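Local coordinates for DNA polymerase III beta subunit (Streptococcus pyogenes, PDB 2AVT), which probably acts as the ring-shaped, dimeric sliding clamp that encircles DNA and tethers the replicative polymerase to its template, at residues A[28-33]-A[122-127]; A[101-106]-A[114-119]; A[212-217]-A[236-241]; A[279-284]-A[306-311]; A[354-359]-A[371-376]. All blocks are in the same frame, centred on the assembly; numbering follows the deposited sequence.

Contact 1 of 5, residues A[28-33]-A[122-127]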
# COMPACT_ATOMS: atom_id res chain seq x y z
N ILE A 28 2.87 -10.96 24.44
CA ILE A 28 2.18 -12.08 25.08
C ILE A 28 1.82 -12.90 23.83
O ILE A 28 0.88 -12.56 23.09
CB ILE A 28 0.90 -11.60 25.83
CG1 ILE A 28 1.30 -10.60 26.92
CG2 ILE A 28 0.17 -12.79 26.42
CD1 ILE A 28 0.13 -10.11 27.79
N PRO A 29 2.57 -13.99 23.57
CA PRO A 29 2.36 -14.86 22.40
C PRO A 29 0.95 -15.32 22.07
O PRO A 29 0.55 -15.29 20.91
CB PRO A 29 3.32 -16.03 22.66
CG PRO A 29 4.39 -15.43 23.55
CD PRO A 29 3.53 -14.61 24.50
N ILE A 30 0.19 -15.76 23.07
CA ILE A 30 -1.16 -16.26 22.83
C ILE A 30 -2.12 -15.22 22.22
O ILE A 30 -3.14 -15.58 21.65
CB ILE A 30 -1.77 -16.84 24.12
CG1 ILE A 30 -2.94 -17.76 23.77
CG2 ILE A 30 -2.20 -15.72 25.08
CD1 ILE A 30 -2.54 -18.99 22.96
N LEU A 31 -1.77 -13.94 22.29
CA LEU A 31 -2.66 -12.91 21.75
C LEU A 31 -2.64 -12.84 20.22
O LEU A 31 -3.41 -12.09 19.63
CB LEU A 31 -2.35 -11.53 22.34
CG LEU A 31 -2.57 -11.41 23.85
CD1 LEU A 31 -2.34 -9.97 24.30
CD2 LEU A 31 -4.00 -11.85 24.21
N SER A 32 -1.75 -13.60 19.59
CA SER A 32 -1.69 -13.64 18.13
C SER A 32 -2.83 -14.53 17.62
O SER A 32 -3.13 -14.58 16.42
CB SER A 32 -0.36 -14.26 17.66
OG SER A 32 -0.29 -15.61 18.09
N SER A 33 -3.47 -15.26 18.52
CA SER A 33 -4.52 -16.15 18.09
C SER A 33 -5.93 -15.57 18.14
O SER A 33 -6.21 -14.58 18.84
CB SER A 33 -4.46 -17.45 18.89
OG SER A 33 -4.69 -17.19 20.26
N GLN A 122 -5.97 -21.36 27.46
CA GLN A 122 -4.69 -20.66 27.38
C GLN A 122 -4.90 -19.17 27.13
O GLN A 122 -3.98 -18.36 27.29
CB GLN A 122 -3.81 -21.26 26.27
CG GLN A 122 -3.43 -22.71 26.51
CD GLN A 122 -2.42 -23.25 25.52
OE1 GLN A 122 -1.47 -22.55 25.15
NE2 GLN A 122 -2.59 -24.50 25.11
N TYR A 123 -6.12 -18.80 26.75
CA TYR A 123 -6.46 -17.41 26.45
C TYR A 123 -6.89 -16.63 27.71
O TYR A 123 -7.61 -17.16 28.54
CB TYR A 123 -7.59 -17.36 25.42
CG TYR A 123 -7.61 -16.10 24.60
CD1 TYR A 123 -6.69 -15.91 23.58
CD2 TYR A 123 -8.52 -15.09 24.88
CE1 TYR A 123 -6.67 -14.73 22.85
CE2 TYR A 123 -8.51 -13.92 24.16
CZ TYR A 123 -7.58 -13.74 23.15
OH TYR A 123 -7.56 -12.55 22.47
N PRO A 124 -6.48 -15.36 27.83
CA PRO A 124 -6.87 -14.57 29.01
C PRO A 124 -8.36 -14.28 29.01
O PRO A 124 -8.97 -14.08 27.96
CB PRO A 124 -6.04 -13.30 28.85
CG PRO A 124 -5.95 -13.15 27.35
CD PRO A 124 -5.65 -14.57 26.91
N ARG A 125 -8.95 -14.25 30.21
CA ARG A 125 -10.37 -13.98 30.33
C ARG A 125 -10.66 -12.50 30.17
O ARG A 125 -9.80 -11.66 30.41
CB ARG A 125 -10.88 -14.48 31.67
CG ARG A 125 -10.83 -15.99 31.79
CD ARG A 125 -11.12 -16.44 33.19
NE ARG A 125 -11.24 -17.89 33.27
CZ ARG A 125 -11.40 -18.56 34.41
NH1 ARG A 125 -11.45 -17.89 35.56
NH2 ARG A 125 -11.53 -19.88 34.40
N LEU A 126 -11.88 -12.18 29.75
CA LEU A 126 -12.25 -10.79 29.55
C LEU A 126 -12.59 -10.14 30.89
O LEU A 126 -13.22 -10.75 31.75
CB LEU A 126 -13.47 -10.70 28.62
CG LEU A 126 -13.69 -9.45 27.76
CD1 LEU A 126 -13.59 -8.20 28.61
CD2 LEU A 126 -12.65 -9.42 26.65
N GLN A 127 -12.13 -8.90 31.07
CA GLN A 127 -12.44 -8.15 32.28
C GLN A 127 -13.86 -7.69 32.00
O GLN A 127 -14.08 -6.75 31.25
CB GLN A 127 -11.50 -6.95 32.41
CG GLN A 127 -11.51 -6.27 33.77
CD GLN A 127 -11.10 -7.21 34.88
OE1 GLN A 127 -10.59 -8.31 34.63
NE2 GLN A 127 -11.30 -6.78 36.13

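Contact 2 of 5, residues A[101-106]-A[114-119]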
# COMPACT_ATOMS: atom_id res chain seq x y z
N GLN A 101 -6.89 -33.60 19.84
CA GLN A 101 -5.71 -32.78 20.03
C GLN A 101 -5.82 -31.36 19.49
O GLN A 101 -4.86 -30.84 18.91
CB GLN A 101 -4.50 -33.49 19.42
CG GLN A 101 -4.35 -34.92 19.89
CD GLN A 101 -3.27 -35.68 19.14
OE1 GLN A 101 -3.23 -35.67 17.91
NE2 GLN A 101 -2.40 -36.36 19.88
N HIS A 102 -6.98 -30.74 19.68
CA HIS A 102 -7.25 -29.37 19.25
C HIS A 102 -6.88 -29.07 17.80
O HIS A 102 -6.18 -28.11 17.51
CB HIS A 102 -6.55 -28.39 20.19
CG HIS A 102 -6.93 -28.58 21.63
ND1 HIS A 102 -6.21 -29.38 22.49
CD2 HIS A 102 -8.00 -28.15 22.33
CE1 HIS A 102 -6.83 -29.45 23.66
NE2 HIS A 102 -7.92 -28.71 23.59
N GLN A 103 -7.39 -29.91 16.90
CA GLN A 103 -7.16 -29.75 15.47
C GLN A 103 -8.51 -29.53 14.84
O GLN A 103 -9.51 -30.05 15.32
CB GLN A 103 -6.55 -31.03 14.88
CG GLN A 103 -5.21 -31.43 15.44
CD GLN A 103 -4.69 -32.72 14.81
OE1 GLN A 103 -5.04 -33.82 15.23
NE2 GLN A 103 -3.87 -32.57 13.77
N VAL A 104 -8.56 -28.73 13.77
CA VAL A 104 -9.82 -28.53 13.07
C VAL A 104 -9.63 -28.89 11.61
O VAL A 104 -8.63 -28.51 10.99
CB VAL A 104 -10.34 -27.07 13.15
CG1 VAL A 104 -10.81 -26.76 14.57
CG2 VAL A 104 -9.26 -26.10 12.73
N VAL A 105 -10.59 -29.63 11.08
CA VAL A 105 -10.56 -30.03 9.69
C VAL A 105 -11.50 -29.09 8.97
O VAL A 105 -12.70 -29.03 9.28
CB VAL A 105 -11.07 -31.47 9.52
CG1 VAL A 105 -11.05 -31.86 8.04
CG2 VAL A 105 -10.23 -32.41 10.36
N LEU A 106 -10.96 -28.35 8.01
CA LEU A 106 -11.72 -27.40 7.22
C LEU A 106 -11.96 -28.05 5.85
O LEU A 106 -10.99 -28.40 5.16
CB LEU A 106 -10.93 -26.11 7.05
CG LEU A 106 -10.38 -25.43 8.32
CD1 LEU A 106 -9.49 -24.25 7.93
CD2 LEU A 106 -11.55 -24.94 9.19
N THR A 114 -6.33 -29.38 7.38
CA THR A 114 -6.38 -29.59 8.82
C THR A 114 -5.37 -28.66 9.49
O THR A 114 -4.22 -28.58 9.07
CB THR A 114 -6.06 -31.04 9.17
OG1 THR A 114 -6.92 -31.90 8.41
CG2 THR A 114 -6.26 -31.30 10.67
N LEU A 115 -5.82 -27.96 10.53
CA LEU A 115 -4.95 -27.04 11.27
C LEU A 115 -4.83 -27.41 12.74
O LEU A 115 -5.79 -27.88 13.35
CB LEU A 115 -5.50 -25.62 11.18
CG LEU A 115 -5.76 -25.09 9.78
CD1 LEU A 115 -6.43 -23.73 9.87
CD2 LEU A 115 -4.45 -25.02 8.99
N LYS A 116 -3.64 -27.20 13.30
CA LYS A 116 -3.43 -27.49 14.72
C LYS A 116 -3.76 -26.22 15.50
O LYS A 116 -3.35 -25.12 15.12
CB LYS A 116 -1.98 -27.92 14.97
CG LYS A 116 -1.61 -28.10 16.45
CD LYS A 116 -2.64 -28.95 17.20
CE LYS A 116 -1.96 -30.02 18.04
NZ LYS A 116 -0.89 -29.47 18.91
N GLY A 117 -4.53 -26.38 16.57
CA GLY A 117 -4.90 -25.23 17.38
C GLY A 117 -4.57 -25.43 18.86
O GLY A 117 -3.85 -26.36 19.22
N LYS A 118 -5.09 -24.57 19.71
CA LYS A 118 -4.82 -24.69 21.14
C LYS A 118 -6.09 -24.60 21.95
O LYS A 118 -7.09 -24.04 21.50
CB LYS A 118 -3.87 -23.58 21.60
CG LYS A 118 -2.48 -23.62 20.97
CD LYS A 118 -1.59 -22.58 21.63
CE LYS A 118 -0.19 -22.56 21.04
NZ LYS A 118 -0.19 -22.02 19.66
N ASP A 119 -6.03 -25.17 23.15
CA ASP A 119 -7.15 -25.16 24.09
C ASP A 119 -7.41 -23.71 24.50
O ASP A 119 -6.47 -22.97 24.77
CB ASP A 119 -6.79 -25.99 25.32
CG ASP A 119 -7.99 -26.28 26.19
OD1 ASP A 119 -8.61 -25.32 26.72
OD2 ASP A 119 -8.31 -27.47 26.34

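Contact 3 of 5, residues A[212-217]-A[236-241]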
# COMPACT_ATOMS: atom_id res chain seq x y z
N SER A 212 -14.33 3.03 14.90
CA SER A 212 -14.90 3.43 13.62
C SER A 212 -14.77 2.36 12.55
O SER A 212 -15.66 2.20 11.71
CB SER A 212 -14.23 4.72 13.13
OG SER A 212 -14.56 5.81 13.97
N ALA A 213 -13.66 1.63 12.59
CA ALA A 213 -13.43 0.58 11.61
C ALA A 213 -14.25 -0.67 11.90
O ALA A 213 -14.65 -1.37 10.98
CB ALA A 213 -11.93 0.23 11.56
N VAL A 214 -14.50 -0.94 13.18
CA VAL A 214 -15.24 -2.13 13.57
C VAL A 214 -16.76 -2.05 13.45
O VAL A 214 -17.40 -3.01 13.02
CB VAL A 214 -14.88 -2.54 15.01
CG1 VAL A 214 -15.64 -3.79 15.40
CG2 VAL A 214 -13.36 -2.77 15.11
N PHE A 215 -17.34 -0.92 13.86
CA PHE A 215 -18.78 -0.76 13.77
C PHE A 215 -19.17 -0.14 12.43
O PHE A 215 -18.92 1.04 12.18
CB PHE A 215 -19.31 0.10 14.93
CG PHE A 215 -19.23 -0.58 16.27
CD1 PHE A 215 -20.25 -1.41 16.70
CD2 PHE A 215 -18.12 -0.42 17.09
CE1 PHE A 215 -20.18 -2.08 17.91
CE2 PHE A 215 -18.04 -1.08 18.31
CZ PHE A 215 -19.07 -1.91 18.72
N THR A 216 -19.77 -0.96 11.56
CA THR A 216 -20.19 -0.50 10.24
C THR A 216 -21.41 0.41 10.34
O THR A 216 -22.18 0.35 11.29
CB THR A 216 -20.49 -1.69 9.31
OG1 THR A 216 -21.23 -2.69 10.02
CG2 THR A 216 -19.20 -2.29 8.79
N ASP A 217 -21.57 1.25 9.33
CA ASP A 217 -22.65 2.23 9.29
C ASP A 217 -24.06 1.68 9.31
O ASP A 217 -24.99 2.41 9.66
CB ASP A 217 -22.43 3.16 8.11
CG ASP A 217 -21.01 3.69 8.07
OD1 ASP A 217 -20.51 4.08 9.15
OD2 ASP A 217 -20.38 3.72 6.99
N GLU A 236 -25.70 -5.15 18.61
CA GLU A 236 -26.38 -6.43 18.75
C GLU A 236 -25.44 -7.63 18.73
O GLU A 236 -25.59 -8.56 19.52
CB GLU A 236 -27.43 -6.59 17.64
CG GLU A 236 -28.68 -5.76 17.86
CD GLU A 236 -29.35 -6.07 19.20
OE1 GLU A 236 -29.42 -7.27 19.56
OE2 GLU A 236 -29.80 -5.13 19.88
N HIS A 237 -24.45 -7.63 17.84
CA HIS A 237 -23.55 -8.77 17.76
C HIS A 237 -22.09 -8.47 18.04
O HIS A 237 -21.25 -9.37 18.00
CB HIS A 237 -23.67 -9.42 16.38
CG HIS A 237 -25.07 -9.76 16.00
ND1 HIS A 237 -25.79 -9.05 15.06
CD2 HIS A 237 -25.92 -10.70 16.49
CE1 HIS A 237 -27.02 -9.53 14.98
NE2 HIS A 237 -27.12 -10.53 15.84
N ILE A 238 -21.79 -7.21 18.35
CA ILE A 238 -20.41 -6.82 18.62
C ILE A 238 -20.18 -6.17 19.97
O ILE A 238 -20.88 -5.22 20.36
CB ILE A 238 -19.90 -5.83 17.56
CG1 ILE A 238 -20.02 -6.44 16.16
CG2 ILE A 238 -18.46 -5.43 17.88
CD1 ILE A 238 -19.73 -5.46 15.04
N SER A 239 -19.19 -6.68 20.69
CA SER A 239 -18.81 -6.09 21.97
C SER A 239 -17.37 -5.65 21.80
O SER A 239 -16.47 -6.45 21.52
CB SER A 239 -18.94 -7.10 23.10
OG SER A 239 -20.30 -7.37 23.36
N PHE A 240 -17.15 -4.35 21.95
CA PHE A 240 -15.83 -3.75 21.78
C PHE A 240 -15.38 -3.14 23.12
O PHE A 240 -16.00 -2.18 23.61
CB PHE A 240 -15.94 -2.67 20.70
CG PHE A 240 -14.64 -2.04 20.30
CD1 PHE A 240 -14.20 -0.88 20.92
CD2 PHE A 240 -13.91 -2.53 19.23
CE1 PHE A 240 -13.06 -0.22 20.48
CE2 PHE A 240 -12.76 -1.87 18.79
CZ PHE A 240 -12.34 -0.72 19.41
N TYR A 241 -14.33 -3.71 23.71
CA TYR A 241 -13.79 -3.21 24.98
C TYR A 241 -12.50 -2.44 24.74
O TYR A 241 -11.74 -2.76 23.83
CB TYR A 241 -13.46 -4.35 25.94
CG TYR A 241 -14.61 -5.21 26.34
CD1 TYR A 241 -15.15 -6.15 25.47
CD2 TYR A 241 -15.16 -5.11 27.61
CE1 TYR A 241 -16.19 -6.98 25.85
CE2 TYR A 241 -16.21 -5.93 28.01
CZ TYR A 241 -16.72 -6.86 27.12
OH TYR A 241 -17.76 -7.67 27.51

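Contact 4 of 5, residues A[279-284]-A[306-311]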
# COMPACT_ATOMS: atom_id res chain seq x y z
N PHE A 279 3.77 23.26 3.50
CA PHE A 279 4.43 22.18 4.22
C PHE A 279 5.57 21.57 3.41
O PHE A 279 6.60 21.21 3.96
CB PHE A 279 3.41 21.09 4.57
CG PHE A 279 4.00 19.95 5.35
CD1 PHE A 279 4.60 20.17 6.58
CD2 PHE A 279 3.97 18.66 4.85
CE1 PHE A 279 5.15 19.12 7.30
CE2 PHE A 279 4.52 17.61 5.56
CZ PHE A 279 5.11 17.84 6.79
N LEU A 280 5.38 21.46 2.09
CA LEU A 280 6.41 20.89 1.23
C LEU A 280 7.74 21.64 1.30
O LEU A 280 8.78 21.11 0.90
CB LEU A 280 5.93 20.84 -0.22
CG LEU A 280 4.86 19.78 -0.51
CD1 LEU A 280 4.44 19.86 -1.98
CD2 LEU A 280 5.40 18.40 -0.17
N ILE A 281 7.71 22.87 1.81
CA ILE A 281 8.94 23.65 1.92
C ILE A 281 9.38 23.81 3.37
O ILE A 281 10.56 23.68 3.68
CB ILE A 281 8.75 25.05 1.30
CG1 ILE A 281 8.31 24.91 -0.16
CG2 ILE A 281 10.05 25.84 1.40
CD1 ILE A 281 9.22 24.06 -1.01
N SER A 282 8.42 24.06 4.25
CA SER A 282 8.71 24.24 5.66
C SER A 282 9.20 22.93 6.27
O SER A 282 9.93 22.93 7.26
CB SER A 282 7.46 24.72 6.41
OG SER A 282 6.51 23.67 6.55
N ASN A 283 8.78 21.82 5.67
CA ASN A 283 9.16 20.51 6.17
C ASN A 283 10.66 20.26 5.98
O ASN A 283 11.26 19.44 6.68
CB ASN A 283 8.34 19.42 5.47
CG ASN A 283 8.44 18.08 6.17
OD1 ASN A 283 8.22 17.97 7.37
ND2 ASN A 283 8.77 17.04 5.41
N ALA A 284 11.25 20.97 5.02
CA ALA A 284 12.67 20.83 4.74
C ALA A 284 13.46 21.20 5.98
O ALA A 284 14.40 20.50 6.37
CB ALA A 284 13.07 21.73 3.58
N PRO A 306 16.11 28.30 3.51
CA PRO A 306 17.44 28.68 3.03
C PRO A 306 18.07 27.72 2.01
O PRO A 306 18.87 28.14 1.18
CB PRO A 306 18.24 28.78 4.32
CG PRO A 306 17.23 29.35 5.27
CD PRO A 306 16.00 28.51 4.96
N GLU A 307 17.72 26.44 2.07
CA GLU A 307 18.28 25.46 1.14
C GLU A 307 17.44 25.18 -0.10
O GLU A 307 17.82 25.52 -1.22
CB GLU A 307 18.57 24.14 1.85
CG GLU A 307 18.95 23.00 0.89
CD GLU A 307 19.32 21.70 1.60
OE1 GLU A 307 18.48 21.18 2.37
OE2 GLU A 307 20.45 21.20 1.39
N VAL A 308 16.29 24.53 0.11
CA VAL A 308 15.40 24.14 -0.98
C VAL A 308 14.65 25.25 -1.72
O VAL A 308 14.60 25.24 -2.95
CB VAL A 308 14.37 23.08 -0.50
CG1 VAL A 308 15.09 21.81 -0.08
CG2 VAL A 308 13.55 23.63 0.66
N GLY A 309 14.06 26.20 -1.00
CA GLY A 309 13.34 27.25 -1.69
C GLY A 309 12.47 28.18 -0.86
O GLY A 309 12.64 28.30 0.35
N LYS A 310 11.53 28.84 -1.53
CA LYS A 310 10.63 29.79 -0.88
C LYS A 310 9.18 29.65 -1.35
O LYS A 310 8.92 29.10 -2.42
CB LYS A 310 11.09 31.22 -1.16
CG LYS A 310 12.39 31.62 -0.48
CD LYS A 310 12.92 32.92 -1.07
CE LYS A 310 11.83 33.98 -1.16
NZ LYS A 310 12.35 35.24 -1.76
N VAL A 311 8.26 30.17 -0.54
CA VAL A 311 6.84 30.13 -0.85
C VAL A 311 6.16 31.48 -0.61
O VAL A 311 6.21 32.01 0.50
CB VAL A 311 6.08 29.08 -0.00
CG1 VAL A 311 4.62 29.05 -0.41
CG2 VAL A 311 6.70 27.72 -0.17

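Contact 5 of 5, residues A[354-359]-A[371-376]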
# COMPACT_ATOMS: atom_id res chain seq x y z
N VAL A 354 1.46 35.63 19.32
CA VAL A 354 1.90 34.56 20.22
C VAL A 354 0.75 33.89 20.98
O VAL A 354 0.98 33.19 21.97
CB VAL A 354 2.95 35.09 21.23
CG1 VAL A 354 3.50 33.95 22.07
CG2 VAL A 354 4.08 35.78 20.49
N ARG A 355 -0.48 34.09 20.53
CA ARG A 355 -1.61 33.46 21.21
C ARG A 355 -2.27 32.41 20.32
O ARG A 355 -2.28 32.53 19.10
CB ARG A 355 -2.65 34.50 21.63
CG ARG A 355 -2.16 35.49 22.69
CD ARG A 355 -1.44 34.77 23.82
NE ARG A 355 -1.04 35.68 24.89
CZ ARG A 355 -1.87 36.17 25.81
NH1 ARG A 355 -3.15 35.83 25.80
NH2 ARG A 355 -1.42 37.01 26.73
N PRO A 356 -2.81 31.36 20.94
CA PRO A 356 -3.47 30.31 20.17
C PRO A 356 -4.65 30.86 19.38
O PRO A 356 -5.44 31.65 19.90
CB PRO A 356 -3.91 29.33 21.24
CG PRO A 356 -2.83 29.47 22.27
CD PRO A 356 -2.64 30.96 22.34
N PHE A 357 -4.76 30.47 18.11
CA PHE A 357 -5.86 30.91 17.27
C PHE A 357 -6.83 29.74 17.10
O PHE A 357 -6.41 28.59 16.95
CB PHE A 357 -5.35 31.41 15.91
CG PHE A 357 -4.58 30.39 15.11
CD1 PHE A 357 -3.22 30.20 15.34
CD2 PHE A 357 -5.19 29.67 14.10
CE1 PHE A 357 -2.50 29.31 14.58
CE2 PHE A 357 -4.47 28.77 13.33
CZ PHE A 357 -3.12 28.59 13.57
N THR A 358 -8.13 30.04 17.15
CA THR A 358 -9.16 29.01 17.05
C THR A 358 -9.79 28.86 15.68
O THR A 358 -9.83 29.81 14.88
CB THR A 358 -10.31 29.28 18.03
OG1 THR A 358 -10.97 30.50 17.67
CG2 THR A 358 -9.79 29.39 19.46
N LEU A 359 -10.30 27.66 15.42
CA LEU A 359 -10.94 27.35 14.16
C LEU A 359 -12.28 26.68 14.47
O LEU A 359 -12.37 25.85 15.37
CB LEU A 359 -10.06 26.39 13.34
CG LEU A 359 -8.54 26.58 13.26
CD1 LEU A 359 -8.23 27.99 12.82
CD2 LEU A 359 -7.90 26.30 14.62
N LEU A 371 -7.99 24.44 18.59
CA LEU A 371 -7.04 25.45 19.04
C LEU A 371 -5.62 25.10 18.55
O LEU A 371 -5.18 23.96 18.71
CB LEU A 371 -7.08 25.51 20.57
CG LEU A 371 -6.61 26.72 21.39
CD1 LEU A 371 -7.54 27.89 21.15
CD2 LEU A 371 -6.61 26.37 22.87
N ILE A 372 -4.92 26.06 17.96
CA ILE A 372 -3.56 25.84 17.46
C ILE A 372 -2.60 26.89 18.00
O ILE A 372 -2.81 28.10 17.81
CB ILE A 372 -3.50 25.91 15.93
CG1 ILE A 372 -4.26 24.73 15.31
CG2 ILE A 372 -2.04 25.90 15.47
CD1 ILE A 372 -4.32 24.78 13.79
N THR A 373 -1.54 26.44 18.66
CA THR A 373 -0.55 27.35 19.21
C THR A 373 0.43 27.77 18.12
O THR A 373 0.97 26.93 17.40
CB THR A 373 0.21 26.70 20.35
OG1 THR A 373 -0.70 26.37 21.41
CG2 THR A 373 1.29 27.63 20.88
N PRO A 374 0.67 29.08 17.98
CA PRO A 374 1.59 29.62 16.98
C PRO A 374 3.06 29.58 17.41
O PRO A 374 3.38 29.16 18.52
CB PRO A 374 1.08 31.05 16.81
CG PRO A 374 0.68 31.40 18.21
CD PRO A 374 -0.03 30.15 18.70
N VAL A 375 3.93 30.02 16.52
CA VAL A 375 5.36 30.04 16.78
C VAL A 375 5.89 31.47 16.85
O VAL A 375 5.72 32.25 15.91
CB VAL A 375 6.13 29.27 15.67
CG1 VAL A 375 7.63 29.32 15.93
CG2 VAL A 375 5.66 27.82 15.61
N ARG A 376 6.51 31.83 17.97
CA ARG A 376 7.06 33.18 18.11
C ARG A 376 8.18 33.36 17.10
O ARG A 376 9.28 32.82 17.28
CB ARG A 376 7.60 33.40 19.53
CG ARG A 376 6.56 33.25 20.63
CD ARG A 376 7.09 33.70 21.98
NE ARG A 376 7.49 35.11 21.97
CZ ARG A 376 7.75 35.82 23.07
NH1 ARG A 376 7.66 35.26 24.26
NH2 ARG A 376 8.10 37.10 22.97

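Contact 1 of 5, residues A[28-33]-A[122-127]
Ile-30 reaches over to the backbone O of Gln-122 and the ring of Pro-124. Its CB lies at the outer limit of contact with Gln-122 O. CG1, placed opposite the backbone N by chi1 of -161°, comes to 3.7 Å from that same Gln-122 O. CD1 then meets the CB of Gln-122 at 4.2 Å, while the other branch, CG2, passes Pro-124 CD at 4.1 Å, the two side chains sliding past one another in opposite directions. Residues 29-32 form a 3-10 turn in the loop between helix 8-18 and strand 33-39 of the N-terminal domain; residues 122-127 belong to the connection leading from strand 111-116 toward the central domain. Tyr-123 turns its ring into the turn. Its edge faces the carbonyl of Ile-30, with CE1 3.8 Å from Ile-30 O. That oxygen accepts both Ser-33 N and Ser-33 OG, the hydroxyl bond being short at 2.6 Å and lying in the carbonyl plane. Ser-33 O, buried here with no polar partner in the model, is 4.0 Å from Tyr-123 CE1. Leu-31 crosses the tyrosine at about a right angle, its CD2 touching both Tyr-123 OH (4.0 Å) and Pro-124 CG (3.9 Å). The phenol oxygen is hydrogen-bonded to Ser-48 OG, and Leu-76 of strand 73-78 packs on Ile-30, Ser-33 and Tyr-123.

Contact 2 of 5, residues A[101-106]-A[114-119]
Val-104 and Leu-115 form a hydrogen-bonded antiparallel pair, each N reaching the other's O at 2.9 Å. Just past the ladder, Gly-117 N gives a short bond to His-102 O, 2.6 Å. Leu-115 CD1 touches Leu-106 CD1 at 3.7 Å, on the face that Phe-81, Phe-82 and Ile-85 of helix 79-88 cover. The opposite face carries Gln-103, Lys-116, Val-105 and Thr-114; the lysine chain, bent three times, lays CE 3.1 Å from Gln-101 O. The imidazole of His-102 has Asp-119 N over one face, and its NE2 gives a weak bond to Asp-119 OD2 (3.0 Å), the ring and carboxylate planes 59° apart. Asp-121 N holds the other oxygen, OD1, and so positions the carboxylate. Thr-114 and Leu-115 also pair with a strand of the second subunit: this is the edge hairpin of a clamp domain, where the sheet runs on across the dimer interface.

Contact 3 of 5, residues A[212-217]-A[236-241]
Phe-215, whose ring packs on Ile-238 and Phe-240, turns its carbonyl O as a weak acceptor to NZ of Lys-143 in helix 139-149, an ammonium that is also hydrogen-bonded to Ser-212 O and paired in a salt bridge with Asp-217 OD1, so that one lysine ties together the backbone at the end of helix 205-214 and the turn that follows. Across to residues 236-241 no hydrogen bond forms, and the side chains that meet are all apolar. At Phe-215 the chain leaves helical geometry, and chi1 of -70° keeps CG beside the backbone N, from where the ring reaches across to the strand. The ring meets Phe-240 with an edge: CE2 is 3.6 Å from Phe-240 CB, which lies near the ring plane. Its CZ reaches Ile-238 CG2 at 3.7 Å, the two side chains running past each other in opposite directions. Val-214, one residue earlier, divides its branches between the same two partners, CG1 at 4.1 Å from Ile-238 CG2 and CG2 at 3.8 Å from Phe-240 CE2. Ile-238 CD1 closes the cluster 3.9 Å from Val-214 O. Phe-211 meets the Phe-215 ring, and Ile-54 of strand 52-59 touches both Val-214 and Phe-240. Here strand 238-243 pairs with strand 52-59 of the N-terminal domain, so the contact is helix-on-sheet packing where neighbouring sliding-clamp domains share a continuous sheet.

Contact 4 of 5, residues A[279-284]-A[306-311]
The first torsions of Ile-281 and Val-311 turn their branches toward each other. In Ile-281, chi1 of -57° sets CG1 beside the backbone N and CG2 opposite that N; in Val-311, chi1 of -178° brings CG2 to the helix. CG1 of Ile-281 and CG2 of Val-311 are modelled 3.2 Å apart, tighter than usual for carbons, so the exact spacing is doubtful. The second branch, Ile-281 CG2, rests 3.7 Å from Gly-309 O and 4.2 Å from Val-308 CG2. That valine methyl also meets Ala-284 CB, at 3.5 Å. The backbone O of Ile-281 is taken by Ser-305 OG. Phe-81 of the second subunit packs on Ile-281 and Val-308. Since no hydrogen bond joins the two segments, the contact between them is made by apolar packing, while the strand backbone pairs both with Val-303 and, through residues 309-311, with a strand of the second subunit.

Contact 5 of 5, residues A[354-359]-A[371-376]
The contact spans the open end of the hairpin of strands 357-361 and 367-372 in the C-terminal domain and the chain flanking it. Phe-357 and Ile-372 form a hydrogen-bonded antiparallel pair, N to O at 3.1 Å in both directions. The phenylalanine takes up the crowded position, with chi1 59° setting CG between backbone N and carbonyl carbon, and its ring folds over the partner. Ile-372 CB then stands over one face in a CH-pi contact, 3.9 Å from the Phe-357 ring centroid and 25° off the normal. Leu-359 CD2 meets Ile-372 CD1 at 4.0 Å, crossing at about a right angle, and Phe-350 and Phe-329 adjoin the Phe-357 ring. Pro-356 CB packs on Leu-371 CG at 3.8 Å. Past the strands, Pro-374 CG comes 3.3 Å from Arg-355 O, and both methyls of Val-354 rest against Arg-376 CG, CG1 at 3.5 Å. Leu-371 and Thr-373 pair with Met-185 and His-183, continuing the sheet into the central domain. In bacterial clamps the cleft between these domains, near the C-terminal tail, binds partner peptides, and residues 373-376 probably border it.

How the contacts relate
Contact 3 is the buried one; the others are partly buried. Contacts 2 and 5 are hairpin ladders built on backbone hydrogen bonds, whereas contacts 1, 3 and 4 rest on side-chain packing with no hydrogen bond between their segments. Contact 2 is nested within the loop that contact 1 closes, and Ile-30 touches Lys-118 between them; Leu-126 of contact 1 packs on Tyr-241 of contact 3, bridging to the central domain. Contacts 2 and 4, with centres about 57 Å apart in one chain, both meet the second subunit, Leu-115 packing on Ile-281 of that copy: N- and C-terminal domains of the two copies meet head to tail. Contacts 3 and 5 lie beside seams between domains of one chain.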